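Local structure of sporulation inhibitor of replication protein SirA (Bacillus subtilis, 4TPS) at residues I16-A21 and S129-A134; E33-Y38 and Q56-P61; K72-K77 and E118-E123; T78-R81 and I86-I89. The protein inhibits the initiation of DNA replication during sporulation by acting on DnaA, whose domain I it binds, preventing overinitiation and enforcing diploidy. All coordinates share one frame; numbering follows the deposited sequence. Where two conformers were deposited one is given.

Interaction 1 of 4, residues I16-A21 and S129-A134; sequences IKEEFA and SPCFLA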
loop_
_atom_site.group_PDB
_atom_site.type_symbol
_atom_site.label_atom_id
_atom_site.label_comp_id
_atom_site.label_asym_id
_atom_site.label_seq_id
_atom_site.Cartn_x
_atom_site.Cartn_y
_atom_site.Cartn_z
ATOM N N ILE A 16 3.811 -2.750 5.902
ATOM C CA ILE A 16 2.670 -3.314 5.136
ATOM C C ILE A 16 1.744 -4.068 6.113
ATOM O O ILE A 16 2.185 -4.775 7.012
ATOM C CB ILE A 16 3.141 -4.282 4.028
ATOM C CG1 ILE A 16 4.213 -3.657 3.124
ATOM C CG2 ILE A 16 1.953 -4.814 3.205
ATOM C CD1 ILE A 16 3.791 -2.373 2.478
ATOM N N LYS A 17 0.430 -3.878 5.942
ATOM C CA LYS A 17 -0.504 -4.656 6.711
ATOM C C LYS A 17 -0.415 -6.111 6.369
ATOM O O LYS A 17 -0.257 -6.528 5.189
ATOM C CB LYS A 17 -1.908 -4.138 6.486
ATOM C CG LYS A 17 -2.228 -2.783 7.098
ATOM C CD LYS A 17 -3.666 -2.380 6.859
ATOM C CE LYS A 17 -4.093 -1.094 7.554
ATOM N NZ LYS A 17 -5.492 -0.798 7.150
ATOM N N GLU A 18 -0.528 -6.919 7.421
ATOM C CA GLU A 18 -0.503 -8.365 7.322
ATOM C C GLU A 18 -1.391 -8.956 6.213
ATOM O O GLU A 18 -0.972 -9.818 5.462
ATOM C CB GLU A 18 -0.954 -8.917 8.688
ATOM C CG GLU A 18 0.152 -8.874 9.738
ATOM C CD GLU A 18 0.372 -7.575 10.517
ATOM O OE1 GLU A 18 -0.065 -6.498 10.062
ATOM O OE2 GLU A 18 1.032 -7.645 11.602
ATOM N N GLU A 19 -2.607 -8.426 6.071
ATOM C CA GLU A 19 -3.515 -8.993 5.107
ATOM C C GLU A 19 -2.964 -8.873 3.689
ATOM O O GLU A 19 -3.114 -9.753 2.854
ATOM C CB GLU A 19 -4.885 -8.293 5.262
ATOM C CG GLU A 19 -5.916 -8.630 4.249
ATOM C CD GLU A 19 -7.240 -7.934 4.541
ATOM O OE1 GLU A 19 -7.244 -6.739 4.999
ATOM O OE2 GLU A 19 -8.292 -8.588 4.297
ATOM N N PHE A 20 -2.381 -7.711 3.399
ATOM C CA PHE A 20 -1.828 -7.452 2.058
ATOM C C PHE A 20 -0.487 -8.117 1.809
ATOM O O PHE A 20 -0.227 -8.579 0.691
ATOM C CB PHE A 20 -1.820 -5.934 1.833
ATOM C CG PHE A 20 -3.221 -5.421 1.649
ATOM C CD1 PHE A 20 -3.810 -5.490 0.398
ATOM C CD2 PHE A 20 -3.958 -4.963 2.724
ATOM C CE1 PHE A 20 -5.148 -5.100 0.234
ATOM C CE2 PHE A 20 -5.278 -4.602 2.548
ATOM C CZ PHE A 20 -5.838 -4.620 1.319
ATOM N N ALA A 21 0.318 -8.193 2.851
ATOM C CA ALA A 21 1.586 -8.947 2.763
ATOM C C ALA A 21 1.321 -10.394 2.347
ATOM O O ALA A 21 1.988 -10.954 1.455
ATOM C CB ALA A 21 2.364 -8.846 4.068
ATOM N N SER A 129 9.400 -5.239 13.435
ATOM C CA SER A 129 8.344 -5.980 12.716
ATOM C C SER A 129 8.913 -6.727 11.546
ATOM O O SER A 129 9.816 -6.192 10.888
ATOM C CB SER A 129 7.298 -4.983 12.200
ATOM O OG SER A 129 6.326 -5.600 11.363
ATOM N N PRO A 130 8.286 -7.831 11.139
ATOM C CA PRO A 130 8.654 -8.541 9.890
ATOM C C PRO A 130 8.020 -7.942 8.625
ATOM O O PRO A 130 8.303 -8.397 7.499
ATOM C CB PRO A 130 8.123 -9.955 10.125
ATOM C CG PRO A 130 6.944 -9.763 10.994
ATOM C CD PRO A 130 7.290 -8.613 11.915
ATOM N N CYS A 131 7.214 -6.901 8.801
ATOM C CA CYS A 131 6.381 -6.389 7.721
ATOM C C CYS A 131 6.889 -5.145 7.012
ATOM O O CYS A 131 6.093 -4.500 6.258
ATOM C CB CYS A 131 4.994 -6.059 8.281
ATOM S SG CYS A 131 4.168 -7.573 8.863
ATOM N N PHE A 132 8.163 -4.772 7.214
ATOM C CA PHE A 132 8.697 -3.620 6.462
ATOM C C PHE A 132 9.129 -4.085 5.083
ATOM O O PHE A 132 9.890 -5.021 4.919
ATOM C CB PHE A 132 9.865 -2.974 7.180
ATOM C CG PHE A 132 9.480 -2.172 8.407
ATOM C CD1 PHE A 132 8.879 -0.923 8.257
ATOM C CD2 PHE A 132 9.702 -2.675 9.680
ATOM C CE1 PHE A 132 8.544 -0.199 9.384
ATOM C CE2 PHE A 132 9.323 -1.953 10.823
ATOM C CZ PHE A 132 8.756 -0.714 10.674
ATOM N N LEU A 133 8.617 -3.398 4.083
ATOM C CA LEU A 133 9.016 -3.536 2.676
ATOM C C LEU A 133 9.848 -2.336 2.229
ATOM O O LEU A 133 9.378 -1.205 2.252
ATOM C CB LEU A 133 7.756 -3.621 1.841
ATOM C CG LEU A 133 7.939 -3.930 0.356
ATOM C CD1 LEU A 133 8.410 -5.400 0.174
ATOM C CD2 LEU A 133 6.605 -3.730 -0.384
ATOM N N ALA A 134 11.112 -2.580 1.884
ATOM C CA ALA A 134 12.054 -1.503 1.535
ATOM C C ALA A 134 12.239 -1.544 0.012
ATOM O O ALA A 134 12.421 -2.618 -0.570
ATOM C CB ALA A 134 13.413 -1.791 2.203
#

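Interaction 2 of 4, residues E33-Y38 and Q56-P61; sequences ELFQDY and QYITQP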
loop_
_atom_site.group_PDB
_atom_site.type_symbol
_atom_site.label_atom_id
_atom_site.label_comp_id
_atom_site.label_asym_id
_atom_site.label_seq_id
_atom_site.Cartn_x
_atom_site.Cartn_y
_atom_site.Cartn_z
ATOM N N GLU A 33 5.381 -1.890 -7.869
ATOM C CA GLU A 33 4.860 -1.058 -8.945
ATOM C C GLU A 33 3.839 -0.011 -8.447
ATOM O O GLU A 33 3.812 1.122 -8.901
ATOM C CB GLU A 33 4.271 -1.925 -10.065
ATOM C CG GLU A 33 5.372 -2.696 -10.793
ATOM C CD GLU A 33 4.882 -3.493 -11.995
ATOM O OE1 GLU A 33 5.088 -4.725 -11.999
ATOM O OE2 GLU A 33 4.318 -2.884 -12.937
ATOM N N LEU A 34 3.011 -0.384 -7.490
ATOM C CA LEU A 34 2.077 0.547 -6.853
ATOM C C LEU A 34 2.804 1.716 -6.163
ATOM O O LEU A 34 2.529 2.893 -6.392
ATOM C CB LEU A 34 1.201 -0.153 -5.870
ATOM C CG LEU A 34 0.153 0.729 -5.178
ATOM C CD1 LEU A 34 -0.973 1.064 -6.150
ATOM C CD2 LEU A 34 -0.417 0.054 -3.946
ATOM N N PHE A 35 3.761 1.370 -5.345
ATOM C CA PHE A 35 4.606 2.390 -4.690
ATOM C C PHE A 35 5.424 3.281 -5.682
ATOM O O PHE A 35 5.494 4.498 -5.531
ATOM C CB PHE A 35 5.500 1.766 -3.656
ATOM C CG PHE A 35 4.743 1.290 -2.420
ATOM C CD1 PHE A 35 4.225 2.180 -1.521
ATOM C CD2 PHE A 35 4.549 -0.054 -2.161
ATOM C CE1 PHE A 35 3.556 1.752 -0.375
ATOM C CE2 PHE A 35 3.852 -0.488 -1.045
ATOM C CZ PHE A 35 3.364 0.426 -0.142
ATOM N N GLN A 36 5.927 2.655 -6.715
ATOM C CA GLN A 36 6.679 3.377 -7.730
ATOM C C GLN A 36 5.723 4.344 -8.484
ATOM O O GLN A 36 6.090 5.491 -8.754
ATOM C CB GLN A 36 7.378 2.428 -8.668
ATOM C CG GLN A 36 8.188 3.146 -9.761
ATOM C CD GLN A 36 8.937 2.182 -10.626
ATOM O OE1 GLN A 36 8.354 1.401 -11.413
ATOM N NE2 GLN A 36 10.248 2.207 -10.480
ATOM N N ASP A 37 4.497 3.909 -8.768
ATOM C CA ASP A 37 3.519 4.804 -9.389
ATOM C C ASP A 37 3.240 6.032 -8.545
ATOM O O ASP A 37 3.123 7.127 -9.062
ATOM C CB ASP A 37 2.206 4.083 -9.627
ATOM C CG ASP A 37 2.245 3.180 -10.831
ATOM O OD1 ASP A 37 3.197 3.253 -11.655
ATOM O OD2 ASP A 37 1.279 2.384 -10.929
ATOM N N TYR A 38 3.130 5.846 -7.239
ATOM C CA TYR A 38 2.925 7.003 -6.342
ATOM C C TYR A 38 4.116 7.967 -6.279
ATOM O O TYR A 38 3.950 9.179 -6.332
ATOM C CB TYR A 38 2.627 6.469 -4.956
ATOM C CG TYR A 38 2.350 7.496 -3.916
ATOM C CD1 TYR A 38 1.258 8.343 -4.047
ATOM C CD2 TYR A 38 3.165 7.627 -2.784
ATOM C CE1 TYR A 38 0.980 9.296 -3.103
ATOM C CE2 TYR A 38 2.881 8.579 -1.827
ATOM C CZ TYR A 38 1.777 9.399 -2.001
ATOM O OH TYR A 38 1.423 10.349 -1.075
ATOM N N GLN A 56 -2.426 4.290 1.491
ATOM C CA GLN A 56 -2.842 4.574 2.873
ATOM C C GLN A 56 -3.567 3.337 3.514
ATOM O O GLN A 56 -3.355 2.987 4.674
ATOM C CB GLN A 56 -3.745 5.833 2.894
ATOM C CG GLN A 56 -2.967 7.130 2.535
ATOM C CD GLN A 56 -3.818 8.415 2.337
ATOM O OE1 GLN A 56 -5.053 8.390 2.101
ATOM N NE2 GLN A 56 -3.136 9.564 2.411
ATOM N N TYR A 57 -4.398 2.677 2.724
ATOM C CA TYR A 57 -5.162 1.539 3.172
ATOM C C TYR A 57 -4.327 0.312 3.494
ATOM O O TYR A 57 -4.574 -0.380 4.497
ATOM C CB TYR A 57 -6.284 1.247 2.170
ATOM C CG TYR A 57 -7.310 0.242 2.679
ATOM C CD1 TYR A 57 -7.075 -1.128 2.649
ATOM C CD2 TYR A 57 -8.513 0.671 3.209
ATOM C CE1 TYR A 57 -8.045 -2.044 3.139
ATOM C CE2 TYR A 57 -9.467 -0.222 3.680
ATOM C CZ TYR A 57 -9.237 -1.558 3.646
ATOM O OH TYR A 57 -10.166 -2.488 4.071
ATOM N N ILE A 58 -3.301 0.027 2.683
ATOM C CA ILE A 58 -2.575 -1.233 2.816
ATOM C C ILE A 58 -1.363 -1.135 3.748
ATOM O O ILE A 58 -0.701 -2.117 3.960
ATOM C CB ILE A 58 -2.122 -1.802 1.439
ATOM C CG1 ILE A 58 -0.996 -0.942 0.810
ATOM C CG2 ILE A 58 -3.332 -1.911 0.471
ATOM C CD1 ILE A 58 -0.355 -1.649 -0.385
ATOM N N THR A 59 -1.089 0.054 4.258
ATOM C CA THR A 59 0.048 0.270 5.113
ATOM C C THR A 59 -0.385 0.718 6.506
ATOM O O THR A 59 -1.519 1.210 6.723
ATOM C CB THR A 59 1.029 1.312 4.491
ATOM O OG1 THR A 59 0.407 2.580 4.341
ATOM C CG2 THR A 59 1.541 0.856 3.146
ATOM N N GLN A 60 0.543 0.580 7.462
ATOM C CA GLN A 60 0.331 0.983 8.859
ATOM C C GLN A 60 1.113 2.242 9.143
ATOM O O GLN A 60 2.188 2.445 8.567
ATOM C CB GLN A 60 0.839 -0.112 9.817
ATOM C CG GLN A 60 0.150 -1.446 9.556
ATOM C CD GLN A 60 0.322 -2.447 10.682
ATOM O OE1 GLN A 60 1.219 -2.351 11.456
ATOM N NE2 GLN A 60 -0.598 -3.393 10.782
ATOM N N PRO A 61 0.624 3.055 10.068
ATOM C CA PRO A 61 1.432 4.197 10.522
ATOM C C PRO A 61 2.756 3.689 11.138
ATOM O O PRO A 61 2.790 2.645 11.835
ATOM C CB PRO A 61 0.566 4.872 11.578
ATOM C CG PRO A 61 -0.728 4.216 11.571
ATOM C CD PRO A 61 -0.669 2.949 10.772
#

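Interaction 3 of 4, residues K72-K77 and E118-E123; sequences KMNLNK and ETIFFE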
loop_
_atom_site.group_PDB
_atom_site.type_symbol
_atom_site.label_atom_id
_atom_site.label_comp_id
_atom_site.label_asym_id
_atom_site.label_seq_id
_atom_site.Cartn_x
_atom_site.Cartn_y
_atom_site.Cartn_z
ATOM N N LYS A 72 17.572 5.026 19.570
ATOM C CA LYS A 72 18.485 5.609 20.541
ATOM C C LYS A 72 19.240 4.557 21.290
ATOM O O LYS A 72 20.426 4.739 21.591
ATOM C CB LYS A 72 17.740 6.464 21.534
ATOM C CG LYS A 72 17.233 7.784 20.953
ATOM C CD LYS A 72 16.839 8.717 22.092
ATOM C CE LYS A 72 15.550 9.452 21.808
ATOM N NZ LYS A 72 15.639 10.024 20.454
ATOM N N MET A 73 18.610 3.421 21.563
ATOM C CA MET A 73 19.320 2.326 22.229
ATOM C C MET A 73 20.401 1.714 21.347
ATOM O O MET A 73 21.544 1.505 21.782
ATOM C CB MET A 73 18.362 1.207 22.575
ATOM C CG MET A 73 17.452 1.488 23.697
ATOM S SD MET A 73 16.351 0.090 23.589
ATOM C CE MET A 73 15.011 0.843 24.492
ATOM N N ASN A 74 20.055 1.423 20.109
ATOM C CA ASN A 74 20.965 0.809 19.186
ATOM C C ASN A 74 22.134 1.686 18.739
ATOM O O ASN A 74 23.226 1.164 18.493
ATOM C CB ASN A 74 20.223 0.356 17.967
ATOM C CG ASN A 74 20.996 -0.684 17.231
ATOM O OD1 ASN A 74 21.179 -1.818 17.707
ATOM N ND2 ASN A 74 21.520 -0.310 16.125
ATOM N N LEU A 75 21.897 2.990 18.615
ATOM C CA LEU A 75 22.926 3.924 18.133
ATOM C C LEU A 75 23.820 4.520 19.245
ATOM O O LEU A 75 24.721 5.294 18.958
ATOM C CB LEU A 75 22.286 5.053 17.329
ATOM C CG LEU A 75 21.463 4.603 16.140
ATOM C CD1 LEU A 75 20.862 5.832 15.469
ATOM C CD2 LEU A 75 22.289 3.824 15.137
ATOM N N ASN A 76 23.560 4.177 20.501
ATOM C CA ASN A 76 24.286 4.740 21.631
ATOM C C ASN A 76 25.804 4.613 21.388
ATOM O O ASN A 76 26.295 3.575 20.903
ATOM C CB ASN A 76 23.852 3.991 22.891
ATOM C CG ASN A 76 24.450 4.542 24.150
ATOM O OD1 ASN A 76 25.025 3.791 24.922
ATOM N ND2 ASN A 76 24.317 5.851 24.375
ATOM N N LYS A 77 26.502 5.728 21.584
ATOM C CA LYS A 77 27.965 5.826 21.378
ATOM C C LYS A 77 28.453 5.580 19.932
ATOM O O LYS A 77 29.624 5.460 19.673
ATOM C CB LYS A 77 28.674 4.909 22.377
ATOM C CG LYS A 77 28.196 5.123 23.830
ATOM C CD LYS A 77 29.045 4.437 24.916
ATOM C CE LYS A 77 28.377 3.230 25.565
ATOM N NZ LYS A 77 28.260 2.133 24.560
ATOM N N GLU A 118 23.129 1.319 5.778
ATOM C CA GLU A 118 21.679 1.095 5.824
ATOM C C GLU A 118 21.305 -0.097 6.710
ATOM O O GLU A 118 20.234 -0.095 7.331
ATOM C CB GLU A 118 21.010 0.952 4.427
ATOM C CG GLU A 118 21.544 -0.119 3.503
ATOM C CD GLU A 118 22.572 0.447 2.545
ATOM O OE1 GLU A 118 23.649 0.868 3.049
ATOM O OE2 GLU A 118 22.315 0.468 1.325
ATOM N N THR A 119 22.229 -1.061 6.828
ATOM C CA THR A 119 21.982 -2.272 7.590
ATOM C C THR A 119 21.742 -1.914 9.063
ATOM O O THR A 119 20.955 -2.566 9.733
ATOM C CB THR A 119 23.153 -3.256 7.433
ATOM O OG1 THR A 119 23.186 -3.705 6.060
ATOM C CG2 THR A 119 22.981 -4.442 8.356
ATOM N N ILE A 120 22.442 -0.905 9.569
ATOM C CA ILE A 120 22.229 -0.489 10.954
ATOM C C ILE A 120 20.728 -0.143 11.202
ATOM O O ILE A 120 20.126 -0.587 12.191
ATOM C CB ILE A 120 23.174 0.660 11.350
ATOM C CG1 ILE A 120 24.600 0.060 11.549
ATOM C CG2 ILE A 120 22.720 1.340 12.611
ATOM C CD1 ILE A 120 25.656 1.068 11.792
ATOM N N PHE A 121 20.145 0.594 10.260
ATOM C CA PHE A 121 18.738 0.948 10.353
ATOM C C PHE A 121 17.818 -0.257 10.080
ATOM O O PHE A 121 16.825 -0.459 10.784
ATOM C CB PHE A 121 18.423 2.106 9.434
ATOM C CG PHE A 121 19.072 3.423 9.855
ATOM C CD1 PHE A 121 18.812 3.969 11.082
ATOM C CD2 PHE A 121 19.871 4.120 8.985
ATOM C CE1 PHE A 121 19.375 5.168 11.500
ATOM C CE2 PHE A 121 20.452 5.324 9.371
ATOM C CZ PHE A 121 20.192 5.837 10.631
ATOM N N PHE A 122 18.159 -1.061 9.084
ATOM C CA PHE A 122 17.338 -2.213 8.711
ATOM C C PHE A 122 17.293 -3.185 9.868
ATOM O O PHE A 122 16.273 -3.845 10.070
ATOM C CB PHE A 122 17.835 -2.979 7.467
ATOM C CG PHE A 122 17.731 -2.214 6.144
ATOM C CD1 PHE A 122 16.837 -1.197 5.961
ATOM C CD2 PHE A 122 18.468 -2.651 5.033
ATOM C CE1 PHE A 122 16.750 -0.524 4.760
ATOM C CE2 PHE A 122 18.377 -1.992 3.822
ATOM C CZ PHE A 122 17.463 -0.954 3.674
ATOM N N GLU A 123 18.384 -3.334 10.605
ATOM C CA GLU A 123 18.397 -4.253 11.754
ATOM C C GLU A 123 17.425 -3.765 12.856
ATOM O O GLU A 123 16.724 -4.574 13.458
ATOM C CB GLU A 123 19.795 -4.355 12.351
ATOM C CG GLU A 123 19.934 -5.511 13.294
ATOM C CD GLU A 123 20.102 -6.878 12.592
ATOM O OE1 GLU A 123 20.408 -7.851 13.311
ATOM O OE2 GLU A 123 19.925 -7.032 11.355
#

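Interaction 4 of 4, residues T78-R81 and I86-I89; sequences TDYR and IYRI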
loop_
_atom_site.group_PDB
_atom_site.type_symbol
_atom_site.label_atom_id
_atom_site.label_comp_id
_atom_site.label_asym_id
_atom_site.label_seq_id
_atom_site.Cartn_x
_atom_site.Cartn_y
_atom_site.Cartn_z
ATOM N N THR A 78 27.536 5.554 18.982
ATOM C CA THR A 78 27.829 5.587 17.540
ATOM C C THR A 78 27.942 7.074 17.192
ATOM O O THR A 78 27.450 7.923 17.926
ATOM C CB THR A 78 26.620 4.915 16.770
ATOM O OG1 THR A 78 26.752 3.493 16.796
ATOM C CG2 THR A 78 26.484 5.326 15.336
ATOM N N ASP A 79 28.559 7.382 16.070
ATOM C CA ASP A 79 28.541 8.721 15.505
ATOM C C ASP A 79 27.138 8.927 14.928
ATOM O O ASP A 79 26.899 8.607 13.789
ATOM C CB ASP A 79 29.592 8.870 14.384
ATOM C CG ASP A 79 31.014 9.208 14.895
ATOM O OD1 ASP A 79 31.247 10.256 15.567
ATOM O OD2 ASP A 79 31.937 8.465 14.552
ATOM N N TYR A 80 26.212 9.454 15.735
ATOM C CA TYR A 80 24.928 9.858 15.253
ATOM C C TYR A 80 24.446 11.159 15.806
ATOM O O TYR A 80 24.873 11.567 16.899
ATOM C CB TYR A 80 23.909 8.744 15.537
ATOM C CG TYR A 80 23.160 8.827 16.808
ATOM C CD1 TYR A 80 23.696 8.294 17.984
ATOM C CD2 TYR A 80 21.870 9.410 16.872
ATOM C CE1 TYR A 80 22.975 8.331 19.142
ATOM C CE2 TYR A 80 21.200 9.524 18.046
ATOM C CZ TYR A 80 21.729 8.960 19.186
ATOM O OH TYR A 80 21.024 9.019 20.394
ATOM N N ARG A 81 23.499 11.787 15.061
ATOM C CA ARG A 81 22.722 12.846 15.642
ATOM C C ARG A 81 21.257 12.662 15.200
ATOM O O ARG A 81 20.938 12.019 14.200
ATOM C CB ARG A 81 23.197 14.211 15.148
ATOM C CG ARG A 81 24.641 14.627 15.516
ATOM C CD ARG A 81 24.970 16.047 15.013
ATOM N NE ARG A 81 26.384 16.348 15.285
ATOM C CZ ARG A 81 27.396 16.432 14.408
ATOM N NH1 ARG A 81 27.218 16.390 13.083
ATOM N NH2 ARG A 81 28.628 16.698 14.901
ATOM N N ILE A 86 14.520 12.757 12.054
ATOM C CA ILE A 86 15.678 12.428 11.221
ATOM C C ILE A 86 16.807 11.962 12.109
ATOM O O ILE A 86 17.158 12.625 13.120
ATOM C CB ILE A 86 16.136 13.650 10.402
ATOM C CG1 ILE A 86 15.016 14.168 9.524
ATOM C CG2 ILE A 86 17.368 13.330 9.581
ATOM C CD1 ILE A 86 15.215 15.574 8.990
ATOM N N TYR A 87 17.382 10.807 11.746
ATOM C CA TYR A 87 18.608 10.284 12.337
ATOM C C TYR A 87 19.669 10.184 11.296
ATOM O O TYR A 87 19.416 9.750 10.211
ATOM C CB TYR A 87 18.373 8.921 12.997
ATOM C CG TYR A 87 17.556 8.967 14.290
ATOM C CD1 TYR A 87 16.201 9.211 14.269
ATOM C CD2 TYR A 87 18.154 8.757 15.527
ATOM C CE1 TYR A 87 15.480 9.243 15.434
ATOM C CE2 TYR A 87 17.430 8.772 16.700
ATOM C CZ TYR A 87 16.093 9.039 16.645
ATOM O OH TYR A 87 15.369 9.050 17.810
ATOM N N ARG A 88 20.880 10.578 11.643
ATOM C CA ARG A 88 21.987 10.545 10.705
ATOM C C ARG A 88 23.147 9.855 11.396
ATOM O O ARG A 88 23.477 10.192 12.533
ATOM C CB ARG A 88 22.355 12.009 10.270
ATOM C CG ARG A 88 23.640 12.179 9.473
ATOM C CD ARG A 88 23.538 11.693 8.091
ATOM N NE ARG A 88 24.565 12.221 7.178
ATOM C CZ ARG A 88 25.837 11.885 7.131
ATOM N NH1 ARG A 88 26.537 12.463 6.188
ATOM N NH2 ARG A 88 26.397 10.988 7.973
ATOM N N ILE A 89 23.787 8.938 10.719
ATOM C CA ILE A 89 24.892 8.189 11.250
ATOM C C ILE A 89 26.096 8.192 10.333
ATOM O O ILE A 89 25.979 8.302 9.121
ATOM C CB ILE A 89 24.525 6.719 11.562
ATOM C CG1 ILE A 89 24.228 5.932 10.288
ATOM C CG2 ILE A 89 23.335 6.666 12.492
ATOM C CD1 ILE A 89 23.926 4.490 10.544
#

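Interaction 1 of 4, residues I16-A21 and S129-A134
C131 and I16 bury most of the surface here, with L133 adding a smaller share. I16 and C131 are joined by one backbone bond, I16 N to C131 O, 2.9 Å long and nearly straight (169° at the hydrogen). The carbonyl O of I16 also lies 3.3 Å from C131 CB, in van der Waals contact. With SG anti to its carbonyl carbon (chi1 -65°), C131 turns its sulfur toward the start of helix 18-23, where E18, bent at chi2, brings CD to 4.1 Å from SG. The partly exposed sulfur is covalently linked to S2 of a beta-mercaptoethanol molecule, probably from the crystallisation liquor; a short cysteine side chain suits this place at the edge of the contact. Further in, CG1 of I16 packs on CB of L133 at 3.8 Å, the two side chains meeting at a slant, and W144 touches both. Branched aliphatic residues suit this buried side of the sheet. The approach to the strand is shaped by S129, whose OG accepts from C131 N at 3.0 Å in an ST turn. F20, farther along the helix, meets an aromatic side chain of another protein chain. In fold terms this is antiparallel pairing, joining the end of strand 9-16, just before the chain enters helix 18-23, to the residue that leads into strand 132-136.

Interaction 2 of 4, residues E33-Y38 and Q56-P61
The CA atoms of L34 and I58 stand 10.9 Å apart, and those of F35 and Q56 10.8 Å, leaving a gap between helix 33-38 and the segment 56-61 that apolar side chains must bridge. L34 and I58 do it by reaching toward each other tip to tip, L34 CD2 meeting I58 CD1 at 3.9 Å. I58 holds CG1 in the crowded position between its backbone N and carbonyl carbon (chi1 70°), and extends from there with chi2 at 168° to deliver the terminal methyl to the helix. The same CD1 lies obliquely by the ring of F35, 4.3 Å from CZ. That ring also reaches T59, whose CG2 comes in at the ring's edge, level with its plane, 3.8 Å from CZ. Threonine suits this buried spot because its two branches do different work: the methyl joins the apolar cluster while OG1 is hydrogen-bonded to I55 O and to H105 ND1. Phenylalanine is long enough to carry the helix's apolar surface to the sheet, where its ring also meets that of Y14. L34 and I58 each also pack on an aromatic side chain of another protein chain, consistent with a part in DnaA binding. The contact is typical of a small hydrophobic core in which a helix packs against the C-terminal end of its neighbour, helix 45-58, and the short strand 59-60 that follows.

Interaction 3 of 4, residues K72-K77 and E118-E123
This is a small apolar helix-to-helix contact, in which L75 near the end of helix 64-75 meets I120 and F121 in the first half of helix 116-128. The backbones come nearest at N74 and I120, whose CA atoms are 8.4 Å apart. The tightest meeting is between L75 CD2 and I120 CG2, at 3.6 Å, with the two side chains set at an angle to each other. I120 places CG2 anti to its backbone N, because CG1 takes the position anti to the carbonyl carbon (chi1 -75°), and this points the short branch at the neighbouring helix. The other methyl of L75, CD1, lies obliquely by the ring of F121, and the forked leucine therefore touches two consecutive residues at once. F121 leaves its own helix in a direction away from helix 64-75, but the ring, turned at chi1, brings CE1 back within 4.3 Å of L75 CD1. Both helices lie against the same part of the antiparallel sheet, in an alpha/beta layering: L75, I120 and F121 all touch I89 of strand 86-90, and F121 additionally meets F100 of strand 96-103. Leucine, isoleucine and phenylalanine suit such a three-way junction, since none brings a polar group into it. Toward solvent the contact is bordered by N74, an exposed residue whose ND2 stands 4.1 Å from I120 CG2; an amide suits this margin, where its polar atoms can meet water.

Interaction 4 of 4, residues T78-R81 and I86-I89
Y80 pairs with I89 and R81 with R88 as strands 79-81 and 86-89 run antiparallel, at 161° between their directions and 4.8 Å at closest approach, in a beta hairpin. R81 and R88 form the hydrogen-bonded pair, linked by R81 N to R88 O at 3.0 Å and by R88 N to R81 O at 2.9 Å. Y80 and I89 are the non-hydrogen-bonded pair, where Y80 CB packs on I89 CG2 at 3.7 Å. On the same face, Y80 and Y87 are diagonal neighbours whose rings run alongside one another in the same direction, with CD2 of Y80 4.0 Å from CD2 of Y87. Both rings touch L75 of helix 64-75, a good use for tyrosine: the ring covers apolar surface while the hydroxyl can still find a polar partner, as Y87 OH does with H68 and K72. I89, on this face too, is buried against helix 116-128. The two arginines occupy the other face, which is exposed and suits long charged chains. R88 starts with CG anti to its backbone N (chi1 170°) and bends at chi2, which folds its NH2 back to I89 O in a weak bond of 3.0 Å, while the same NH2 also bonds ND1 of H97.

Overall arrangement
The four contacts fall into two groups: 1 with 2, and 3 with 4. Interactions 1 and 2 have centres 11 Å apart and are stitched together by K17, whose backbone N lies 2.9 Å from I58 O and whose NZ is hydrogen-bonded to Y57 O. Interactions 3 and 4, with centres 9 Å apart, share a core in which F121 CZ is 3.7 Å from I89 CG2, and K72 NZ lies 2.8 Å from Y87 OH. Interactions 2 and 3 lie on opposite sides of the chain's centre, with centres about 25 Å apart, whereas the nearest atoms of interactions 1 and 3 are only about 4 Å apart. Residues of interactions 1 and 2 alone also touch another protein chain, consistent with DnaA binding there.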